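Local structure of phospholyase (Arthrobacter aurescens, 5G4I) at residues Ala173-Gly181 / Leu226-Ile234; Arg363-Ile373 / Asn409-Phe419. The protein acts as a pyridoxal-phosphate-dependent phospholyase of the class III transaminase family, probably eliminating phosphate from ethanolamine phosphate. One frame throughout, in Å; residues are numbered along the deposited sequence. Where two conformers were deposited one is given.

In the fold
Contact 1 closes before contact 2 opens along the chain, and their centres lie about 18 Å apart. They belong to different sheets of the class III transaminase fold. Contact 1 lies just beyond strand 171-174, an outermost strand of the large-domain sheet, at the start of helix 233-243. Contact 2 pairs 368-373 and 410-413, inner strands of the sheet that combines N- and C-terminal strands. The two touch: Asp178 OD2 forms a salt bridge with Arg363 NH1 at 2.9 Å, and the same nitrogen probably bonds to Leu226 O. Arg363 thus links strand 359-365 to the loops of contact 1. The Arg414 side chain of contact 2 lies about 6 Å from a bound PLP, whereas contact 1 is away from the cofactor site.

Contact 1: residues Ala173-Gly181 / Leu226-Ile234; sequences ALRIPDVSG and LLQLPSGYI
Just past strand 171-174, at the edge of the large-domain sheet, Pro177 packs on Tyr233 in the first turn of helix 233-243. Pro177 CD sits over the middle of the Tyr233 ring, 3.7 Å from its centroid and 11° off the normal, a CH-pi contact. With CG anti to the backbone N (chi1 178°), the Tyr233 ring reaches back to the strand end, where Tyr233 OH comes within 3.7 Å of Ile176 CD1. That hydroxyl also bonds to a water, which gives a weak bond to Arg175 O. Pro177 CG abuts Pro230 CD at 3.7 Å, and Ile176 crosses Leu227 at about a right angle, CB on CD1. Further along, one backbone bond joins the loops: Val179 N donates to Gln228 O at 2.8 Å, nearly straight. Val179 CG2 rests on the amide end of the extended Gln228 chain, 3.6 Å from Gln228 CD. Asp178 OD1 accepts a hydrogen bond from Gln228 N at 3.0 Å, from above the carboxylate plane. Ser180 N closes an Asx turn on the same oxygen, and Ser180 OG meets it on the syn side. Pro177 O, against Leu229 CG, is buried without a polar partner. Three donors on OD1, with Arg363 on OD2, hold the Asp178 carboxylate in place and would be expected to favour its ionised form.

Contact 2: residues Arg363-Ile373 / Asn409-Phe419; sequences RGRGLFFGIDI and NVLKMRPPLVF. With PO4 (phosphate ion), chain D.
Arg414 runs alongside Phe368, the two side chains pointing the same way, and its tip holds a phosphate ion. Arg414 CB lies 4.2 Å from Leu367 O. Arg414 CG, anti to the backbone N (chi1 177°), stands over one face of the Phe368 ring toward its rim, 19° off the normal, in a CH-pi contact. Arg414 CD then comes 3.6 Å from Phe368 CE2. The chain bends at chi3, and the guanidinium plane stands 70° from the Phe368 ring, its edge offered to the ion: Arg414 NH1 bonds phosphate O1 at 2.8 Å and Arg414 NH2 bonds phosphate O2 at 3.0 Å. NH1 also reaches Gln254 OE1 and NH2 reaches Tyr61 O, so each has a protein partner besides the phosphate. Lys412 flanks the ring too, Lys412 CG 3.6 Å from Phe368 CE1, and its NZ approaches the same anion. Behind this cluster, Phe369 pairs with Met413 and Ile371 with Leu411 as antiparallel hydrogen-bonded pairs. Between them, Gly370 CA lies just 3.0 Å from Leu411 O, an approach that glycine permits. At the far end Ile373 N donates to Asn409 O, while Asn409 ND2 returns a bond to Ile373 O from above the carbonyl plane. Tyr61 OH, Gln254 NE2 and Arg90 NH1 of the second subunit also bond to the ion, probably from the crystallisation liquor. Lying just past strand 410-413, Arg414 probably corresponds to the arginine that binds substrate carboxylates in many class III transaminases; the site is consistent with recognition of an anionic group.

Contact 1: residues Ala173-Gly181 / Leu226-Ile234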
loop_
_atom_site.group_PDB
_atom_site.type_symbol
_atom_site.label_atom_id
_atom_site.label_comp_id
_atom_site.label_asym_id
_atom_site.label_seq_id
_atom_site.Cartn_x
_atom_site.Cartn_y
_atom_site.Cartn_z
ATOM N N ALA A 173 -9.662 -24.198 -3.513
ATOM C CA ALA A 173 -8.532 -24.191 -4.448
ATOM C C ALA A 173 -8.749 -25.133 -5.621
ATOM O O ALA A 173 -9.189 -26.319 -5.432
ATOM C CB ALA A 173 -7.316 -24.562 -3.682
ATOM N N LEU A 174 -8.533 -24.673 -6.857
ATOM C CA LEU A 174 -8.760 -25.426 -8.115
ATOM C C LEU A 174 -7.451 -25.905 -8.708
ATOM O O LEU A 174 -6.459 -25.164 -8.774
ATOM C CB LEU A 174 -9.506 -24.535 -9.150
ATOM C CG LEU A 174 -10.908 -24.007 -8.757
ATOM C CD1 LEU A 174 -11.389 -22.945 -9.670
ATOM C CD2 LEU A 174 -11.894 -25.139 -8.608
ATOM N N ARG A 175 -7.447 -27.125 -9.245
ATOM C CA ARG A 175 -6.308 -27.571 -10.075
ATOM C C ARG A 175 -6.564 -27.090 -11.488
ATOM O O ARG A 175 -7.491 -27.551 -12.183
ATOM C CB ARG A 175 -6.191 -29.133 -10.047
ATOM C CG ARG A 175 -4.987 -29.644 -10.881
ATOM C CD ARG A 175 -3.576 -29.269 -10.383
ATOM N NE ARG A 175 -3.338 -29.703 -9.007
ATOM C CZ ARG A 175 -2.449 -30.582 -8.579
ATOM N NH1 ARG A 175 -1.581 -31.178 -9.412
ATOM N NH2 ARG A 175 -2.424 -30.875 -7.287
ATOM N N ILE A 176 -5.821 -26.036 -11.908
ATOM C CA ILE A 176 -6.085 -25.407 -13.224
ATOM C C ILE A 176 -5.500 -26.341 -14.322
ATOM O O ILE A 176 -4.347 -26.784 -14.166
ATOM C CB ILE A 176 -5.415 -24.010 -13.262
ATOM C CG1 ILE A 176 -5.867 -23.055 -12.129
ATOM C CG2 ILE A 176 -5.544 -23.328 -14.633
ATOM C CD1 ILE A 176 -7.313 -22.572 -12.237
ATOM N N PRO A 177 -6.262 -26.672 -15.365
ATOM C CA PRO A 177 -5.811 -27.663 -16.371
ATOM C C PRO A 177 -4.656 -27.112 -17.261
ATOM O O PRO A 177 -4.690 -25.924 -17.659
ATOM C CB PRO A 177 -7.050 -27.948 -17.188
ATOM C CG PRO A 177 -7.909 -26.749 -17.019
ATOM C CD PRO A 177 -7.669 -26.312 -15.604
ATOM N N ASP A 178 -3.682 -27.994 -17.567
ATOM C CA ASP A 178 -2.534 -27.655 -18.366
ATOM C C ASP A 178 -2.429 -28.708 -19.547
ATOM O O ASP A 178 -2.293 -29.880 -19.238
ATOM C CB ASP A 178 -1.273 -27.663 -17.528
ATOM C CG ASP A 178 0.027 -27.194 -18.268
ATOM O OD1 ASP A 178 -0.054 -26.714 -19.374
ATOM O OD2 ASP A 178 1.083 -27.353 -17.584
ATOM N N VAL A 179 -2.500 -28.236 -20.789
ATOM C CA VAL A 179 -2.440 -29.151 -21.986
ATOM C C VAL A 179 -1.005 -29.421 -22.395
ATOM O O VAL A 179 -0.795 -30.239 -23.326
ATOM C CB VAL A 179 -3.248 -28.610 -23.198
ATOM C CG1 VAL A 179 -4.695 -28.335 -22.827
ATOM C CG2 VAL A 179 -2.622 -27.402 -23.838
ATOM N N SER A 180 -0.008 -28.806 -21.734
ATOM C CA SER A 180 1.436 -29.016 -22.076
ATOM C C SER A 180 1.798 -30.484 -22.063
ATOM O O SER A 180 1.607 -31.198 -21.077
ATOM C CB SER A 180 2.386 -28.247 -21.101
ATOM O OG SER A 180 2.183 -26.846 -21.127
ATOM N N GLY A 181 2.256 -30.964 -23.216
ATOM C CA GLY A 181 2.640 -32.373 -23.317
ATOM C C GLY A 181 1.519 -33.439 -23.322
ATOM O O GLY A 181 1.806 -34.628 -23.218
ATOM N N LEU A 226 3.504 -21.696 -15.252
ATOM C CA LEU A 226 3.224 -21.201 -16.587
ATOM C C LEU A 226 2.393 -22.136 -17.453
ATOM O O LEU A 226 2.864 -22.778 -18.420
ATOM C CB LEU A 226 4.554 -20.764 -17.350
ATOM C CG LEU A 226 5.151 -19.458 -16.934
ATOM C CD1 LEU A 226 6.559 -19.298 -17.619
ATOM C CD2 LEU A 226 4.248 -18.269 -17.340
ATOM N N LEU A 227 1.148 -22.338 -17.020
ATOM C CA LEU A 227 0.231 -23.310 -17.634
ATOM C C LEU A 227 -0.341 -22.864 -18.985
ATOM O O LEU A 227 -0.515 -21.663 -19.221
ATOM C CB LEU A 227 -0.916 -23.516 -16.648
ATOM C CG LEU A 227 -0.579 -23.789 -15.174
ATOM C CD1 LEU A 227 -1.880 -23.994 -14.361
ATOM C CD2 LEU A 227 0.335 -24.968 -14.987
ATOM N N GLN A 228 -0.617 -23.835 -19.872
ATOM C CA GLN A 228 -1.291 -23.569 -21.145
ATOM C C GLN A 228 -2.693 -24.184 -21.025
ATOM O O GLN A 228 -2.827 -25.433 -20.992
ATOM C CB GLN A 228 -0.519 -24.175 -22.375
ATOM C CG GLN A 228 -1.265 -23.883 -23.693
ATOM C CD GLN A 228 -0.710 -24.626 -24.961
ATOM O OE1 GLN A 228 0.403 -25.152 -24.942
ATOM N NE2 GLN A 228 -1.500 -24.680 -26.017
ATOM N N LEU A 229 -3.724 -23.363 -20.983
ATOM C CA LEU A 229 -5.060 -23.894 -20.701
ATOM C C LEU A 229 -5.767 -24.392 -21.959
ATOM O O LEU A 229 -5.595 -23.791 -23.045
ATOM C CB LEU A 229 -5.930 -22.805 -20.027
ATOM C CG LEU A 229 -5.739 -22.640 -18.513
ATOM C CD1 LEU A 229 -4.304 -22.322 -18.046
ATOM C CD2 LEU A 229 -6.680 -21.551 -18.015
ATOM N N PRO A 230 -6.646 -25.408 -21.789
ATOM C CA PRO A 230 -7.564 -25.709 -22.921
ATOM C C PRO A 230 -8.519 -24.587 -23.207
ATOM O O PRO A 230 -8.987 -23.871 -22.279
ATOM C CB PRO A 230 -8.339 -26.996 -22.419
ATOM C CG PRO A 230 -8.177 -27.008 -20.963
ATOM C CD PRO A 230 -7.038 -26.098 -20.547
ATOM N N SER A 231 -8.898 -24.366 -24.482
ATOM C CA SER A 231 -9.891 -23.394 -24.854
ATOM C C SER A 231 -11.226 -23.686 -24.139
ATOM O O SER A 231 -11.664 -24.837 -24.171
ATOM C CB SER A 231 -10.170 -23.421 -26.379
ATOM O OG SER A 231 -10.897 -22.272 -26.751
ATOM N N GLY A 232 -11.884 -22.648 -23.591
ATOM C CA GLY A 232 -13.223 -22.765 -22.969
ATOM C C GLY A 232 -13.186 -22.901 -21.441
ATOM O O GLY A 232 -14.233 -22.856 -20.827
ATOM N N TYR A 233 -12.016 -23.137 -20.835
ATOM C CA TYR A 233 -11.947 -23.279 -19.394
ATOM C C TYR A 233 -12.289 -21.964 -18.666
ATOM O O TYR A 233 -13.258 -21.900 -17.859
ATOM C CB TYR A 233 -10.627 -23.830 -18.895
ATOM C CG TYR A 233 -10.552 -23.943 -17.338
ATOM C CD1 TYR A 233 -11.180 -24.968 -16.675
ATOM C CD2 TYR A 233 -9.942 -22.972 -16.568
ATOM C CE1 TYR A 233 -11.181 -25.120 -15.295
ATOM C CE2 TYR A 233 -9.874 -23.094 -15.189
ATOM C CZ TYR A 233 -10.519 -24.165 -14.543
ATOM O OH TYR A 233 -10.461 -24.299 -13.155
ATOM N N ILE A 234 -11.533 -20.896 -18.977
ATOM C CA ILE A 234 -11.832 -19.603 -18.330
ATOM C C ILE A 234 -13.253 -19.112 -18.556
ATOM O O ILE A 234 -13.999 -18.605 -17.666
ATOM C CB ILE A 234 -10.775 -18.523 -18.677
ATOM C CG1 ILE A 234 -9.394 -18.964 -18.176
ATOM C CG2 ILE A 234 -11.127 -17.135 -18.181
ATOM C CD1 ILE A 234 -9.211 -19.012 -16.621
HETATM O O HOH W 1 -10.730 -26.819 -12.278
#

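Contact 2: residues Arg363-Ile373 / Asn409-Phe419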
loop_
_atom_site.group_PDB
_atom_site.type_symbol
_atom_site.label_atom_id
_atom_site.label_comp_id
_atom_site.label_asym_id
_atom_site.label_seq_id
_atom_site.Cartn_x
_atom_site.Cartn_y
_atom_site.Cartn_z
ATOM N N ARG A 363 6.925 -22.886 -22.524
ATOM C CA ARG A 363 5.761 -22.270 -21.894
ATOM C C ARG A 363 5.815 -20.738 -22.067
ATOM O O ARG A 363 6.863 -20.104 -22.109
ATOM C CB ARG A 363 5.752 -22.660 -20.426
ATOM C CG ARG A 363 5.612 -24.180 -20.172
ATOM C CD ARG A 363 5.982 -24.545 -18.741
ATOM N NE ARG A 363 5.792 -25.999 -18.482
ATOM C CZ ARG A 363 4.626 -26.562 -18.253
ATOM N NH1 ARG A 363 3.539 -25.867 -18.157
ATOM N NH2 ARG A 363 4.571 -27.907 -18.209
ATOM N N GLY A 364 4.627 -20.170 -22.080
ATOM C CA GLY A 364 4.458 -18.657 -22.023
ATOM C C GLY A 364 4.243 -18.025 -23.383
ATOM O O GLY A 364 4.043 -18.681 -24.459
ATOM N N ARG A 365 4.291 -16.661 -23.448
ATOM C CA ARG A 365 4.326 -15.954 -24.766
ATOM C C ARG A 365 4.840 -14.521 -24.526
ATOM O O ARG A 365 4.982 -14.115 -23.350
ATOM C CB ARG A 365 2.993 -15.863 -25.560
ATOM C CG ARG A 365 1.956 -15.201 -24.668
ATOM C CD ARG A 365 0.736 -14.912 -25.483
ATOM N NE ARG A 365 -0.043 -16.127 -25.670
ATOM C CZ ARG A 365 -1.237 -16.182 -26.258
ATOM N NH1 ARG A 365 -1.828 -15.124 -26.786
ATOM N NH2 ARG A 365 -1.869 -17.393 -26.301
ATOM N N GLY A 366 5.138 -13.828 -25.568
ATOM C CA GLY A 366 5.600 -12.484 -25.491
ATOM C C GLY A 366 6.919 -12.482 -24.762
ATOM O O GLY A 366 7.836 -13.255 -25.126
ATOM N N LEU A 367 7.068 -11.658 -23.748
ATOM C CA LEU A 367 8.344 -11.606 -22.967
ATOM C C LEU A 367 8.167 -12.243 -21.557
ATOM O O LEU A 367 8.875 -11.872 -20.602
ATOM C CB LEU A 367 8.980 -10.212 -22.935
ATOM C CG LEU A 367 9.530 -9.722 -24.250
ATOM C CD1 LEU A 367 10.083 -8.345 -24.162
ATOM C CD2 LEU A 367 10.660 -10.685 -24.706
ATOM N N PHE A 368 7.288 -13.239 -21.426
ATOM C CA PHE A 368 7.202 -14.093 -20.209
ATOM C C PHE A 368 7.279 -15.532 -20.694
ATOM O O PHE A 368 6.307 -16.117 -21.169
ATOM C CB PHE A 368 5.945 -13.802 -19.354
ATOM C CG PHE A 368 6.066 -14.160 -17.920
ATOM C CD1 PHE A 368 6.787 -15.296 -17.477
ATOM C CD2 PHE A 368 5.499 -13.352 -16.926
ATOM C CE1 PHE A 368 6.845 -15.649 -16.103
ATOM C CE2 PHE A 368 5.582 -13.735 -15.609
ATOM C CZ PHE A 368 6.300 -14.840 -15.176
ATOM N N PHE A 369 8.488 -16.113 -20.588
ATOM C CA PHE A 369 8.724 -17.498 -21.127
ATOM C C PHE A 369 9.331 -18.359 -20.070
ATOM O O PHE A 369 9.990 -17.936 -19.107
ATOM C CB PHE A 369 9.618 -17.548 -22.424
ATOM C CG PHE A 369 8.854 -17.494 -23.739
ATOM C CD1 PHE A 369 8.342 -18.639 -24.340
ATOM C CD2 PHE A 369 8.679 -16.262 -24.392
ATOM C CE1 PHE A 369 7.640 -18.591 -25.452
ATOM C CE2 PHE A 369 7.953 -16.212 -25.608
ATOM C CZ PHE A 369 7.515 -17.322 -26.123
ATOM N N GLY A 370 9.140 -19.667 -20.250
ATOM C CA GLY A 370 9.771 -20.657 -19.385
ATOM C C GLY A 370 9.905 -22.025 -20.051
ATOM O O GLY A 370 9.338 -22.306 -21.079
ATOM N N ILE A 371 10.709 -22.857 -19.393
ATOM C CA ILE A 371 10.843 -24.303 -19.772
ATOM C C ILE A 371 10.908 -25.146 -18.470
ATOM O O ILE A 371 11.581 -24.768 -17.513
ATOM C CB ILE A 371 12.135 -24.544 -20.639
ATOM C CG1 ILE A 371 13.394 -23.873 -20.063
ATOM C CG2 ILE A 371 11.844 -24.121 -22.078
ATOM C CD1 ILE A 371 14.720 -24.328 -20.729
ATOM N N ASP A 372 10.498 -26.144 -18.433
ATOM C CA ASP A 372 10.418 -27.238 -17.431
ATOM C C ASP A 372 11.700 -28.027 -17.487
ATOM O O ASP A 372 12.101 -28.416 -18.600
ATOM C CB ASP A 372 9.562 -28.445 -17.878
ATOM C CG ASP A 372 8.186 -28.301 -17.957
ATOM O OD1 ASP A 372 7.581 -27.431 -17.486
ATOM O OD2 ASP A 372 7.759 -28.771 -18.980
ATOM N N ILE A 373 12.372 -28.089 -16.342
ATOM C CA ILE A 373 13.687 -28.827 -16.256
ATOM C C ILE A 373 13.391 -30.207 -15.612
ATOM O O ILE A 373 12.753 -30.302 -14.534
ATOM C CB ILE A 373 14.680 -28.019 -15.457
ATOM C CG1 ILE A 373 14.924 -26.605 -16.061
ATOM C CG2 ILE A 373 16.067 -28.704 -15.291
ATOM C CD1 ILE A 373 15.281 -26.561 -17.544
ATOM N N ASN A 409 10.897 -26.242 -10.651
ATOM C CA ASN A 409 11.656 -26.664 -11.841
ATOM C C ASN A 409 11.328 -25.965 -13.149
ATOM O O ASN A 409 11.698 -26.458 -14.212
ATOM C CB ASN A 409 11.520 -28.182 -12.024
ATOM C CG ASN A 409 10.167 -28.572 -12.548
ATOM O OD1 ASN A 409 9.150 -28.136 -11.981
ATOM N ND2 ASN A 409 10.090 -29.360 -13.566
ATOM N N VAL A 410 10.543 -24.854 -13.101
ATOM C CA VAL A 410 10.258 -24.111 -14.349
ATOM C C VAL A 410 11.146 -22.878 -14.381
ATOM O O VAL A 410 11.032 -21.982 -13.559
ATOM C CB VAL A 410 8.783 -23.760 -14.484
ATOM C CG1 VAL A 410 8.545 -22.982 -15.781
ATOM C CG2 VAL A 410 7.885 -24.976 -14.380
ATOM N N LEU A 411 12.111 -22.900 -15.314
ATOM C CA LEU A 411 13.065 -21.802 -15.465
ATOM C C LEU A 411 12.330 -20.636 -16.088
ATOM O O LEU A 411 11.592 -20.873 -17.047
ATOM C CB LEU A 411 14.273 -22.410 -16.313
ATOM C CG LEU A 411 15.598 -21.840 -16.194
ATOM C CD1 LEU A 411 16.206 -22.084 -14.814
ATOM C CD2 LEU A 411 16.473 -22.417 -17.248
ATOM N N LYS A 412 12.417 -19.467 -15.439
ATOM C CA LYS A 412 11.586 -18.311 -15.760
ATOM C C LYS A 412 12.401 -17.148 -16.262
ATOM O O LYS A 412 13.364 -16.719 -15.582
ATOM C CB LYS A 412 10.933 -17.838 -14.552
ATOM C CG LYS A 412 10.019 -16.656 -14.726
ATOM C CD LYS A 412 10.102 -15.764 -13.516
ATOM C CE LYS A 412 8.973 -15.855 -12.553
ATOM N NZ LYS A 412 8.914 -14.675 -11.671
ATOM N N MET A 413 11.891 -16.552 -17.349
ATOM C CA MET A 413 12.608 -15.394 -17.967
ATOM C C MET A 413 11.614 -14.343 -18.362
ATOM O O MET A 413 10.585 -14.684 -19.018
ATOM C CB MET A 413 13.243 -15.913 -19.143
ATOM C CG MET A 413 14.404 -16.798 -18.700
ATOM S SD MET A 413 15.067 -18.075 -19.696
ATOM C CE MET A 413 14.350 -18.619 -21.220
ATOM N N ARG A 414 11.867 -13.151 -17.858
ATOM C CA ARG A 414 10.844 -12.090 -17.791
ATOM C C ARG A 414 11.622 -10.809 -17.645
ATOM O O ARG A 414 11.574 -10.160 -16.631
ATOM C CB ARG A 414 9.848 -12.358 -16.592
ATOM C CG ARG A 414 8.734 -11.266 -16.349
ATOM C CD ARG A 414 8.102 -11.290 -14.927
ATOM N NE ARG A 414 9.183 -10.930 -13.996
ATOM C CZ ARG A 414 9.080 -11.053 -12.654
ATOM N NH1 ARG A 414 7.862 -11.228 -12.065
ATOM N NH2 ARG A 414 10.058 -10.756 -11.820
ATOM N N PRO A 415 12.236 -10.350 -18.765
ATOM C CA PRO A 415 13.114 -9.132 -18.686
ATOM C C PRO A 415 12.383 -7.805 -18.717
ATOM O O PRO A 415 11.161 -7.829 -19.104
ATOM C CB PRO A 415 13.977 -9.288 -19.952
ATOM C CG PRO A 415 13.084 -10.019 -20.928
ATOM C CD PRO A 415 12.333 -11.016 -20.092
ATOM N N PRO A 416 12.984 -6.674 -18.414
ATOM C CA PRO A 416 12.422 -5.352 -18.771
ATOM C C PRO A 416 11.900 -5.357 -20.220
ATOM O O PRO A 416 12.464 -6.044 -21.100
ATOM C CB PRO A 416 13.599 -4.376 -18.544
ATOM C CG PRO A 416 14.412 -5.124 -17.460
ATOM C CD PRO A 416 14.364 -6.573 -17.838
ATOM N N LEU A 417 10.799 -4.630 -20.494
ATOM C CA LEU A 417 10.151 -4.659 -21.856
ATOM C C LEU A 417 10.958 -3.897 -22.920
ATOM O O LEU A 417 10.548 -3.848 -24.096
ATOM C CB LEU A 417 8.669 -4.193 -21.794
ATOM C CG LEU A 417 7.755 -5.150 -22.587
ATOM C CD1 LEU A 417 7.499 -6.448 -21.878
ATOM C CD2 LEU A 417 6.405 -4.480 -22.933
ATOM N N VAL A 418 12.099 -3.270 -22.584
ATOM C CA VAL A 418 13.060 -2.710 -23.518
ATOM C C VAL A 418 14.100 -3.749 -23.986
ATOM O O VAL A 418 14.997 -3.421 -24.778
ATOM C CB VAL A 418 13.733 -1.443 -22.943
ATOM C CG1 VAL A 418 12.793 -0.309 -22.812
ATOM C CG2 VAL A 418 14.441 -1.725 -21.633
ATOM N N PHE A 419 13.987 -5.009 -23.616
ATOM C CA PHE A 419 14.884 -6.114 -24.048
ATOM C C PHE A 419 14.555 -6.432 -25.493
ATOM O O PHE A 419 13.388 -6.604 -25.935
ATOM C CB PHE A 419 14.492 -7.326 -23.155
ATOM C CG PHE A 419 15.347 -8.588 -23.217
ATOM C CD1 PHE A 419 14.987 -9.592 -24.108
ATOM C CD2 PHE A 419 16.358 -8.843 -22.287
ATOM C CE1 PHE A 419 15.605 -10.838 -24.101
ATOM C CE2 PHE A 419 16.984 -10.082 -22.278
ATOM C CZ PHE A 419 16.588 -11.066 -23.152
HETATM P P PO4 D . 8.416 -11.756 -8.533
HETATM O O1 PO4 D . 7.391 -12.022 -9.472
HETATM O O2 PO4 D . 9.369 -10.616 -8.882
HETATM O O3 PO4 D . 9.317 -12.902 -8.982
HETATM O O4 PO4 D . 8.110 -11.802 -7.059
#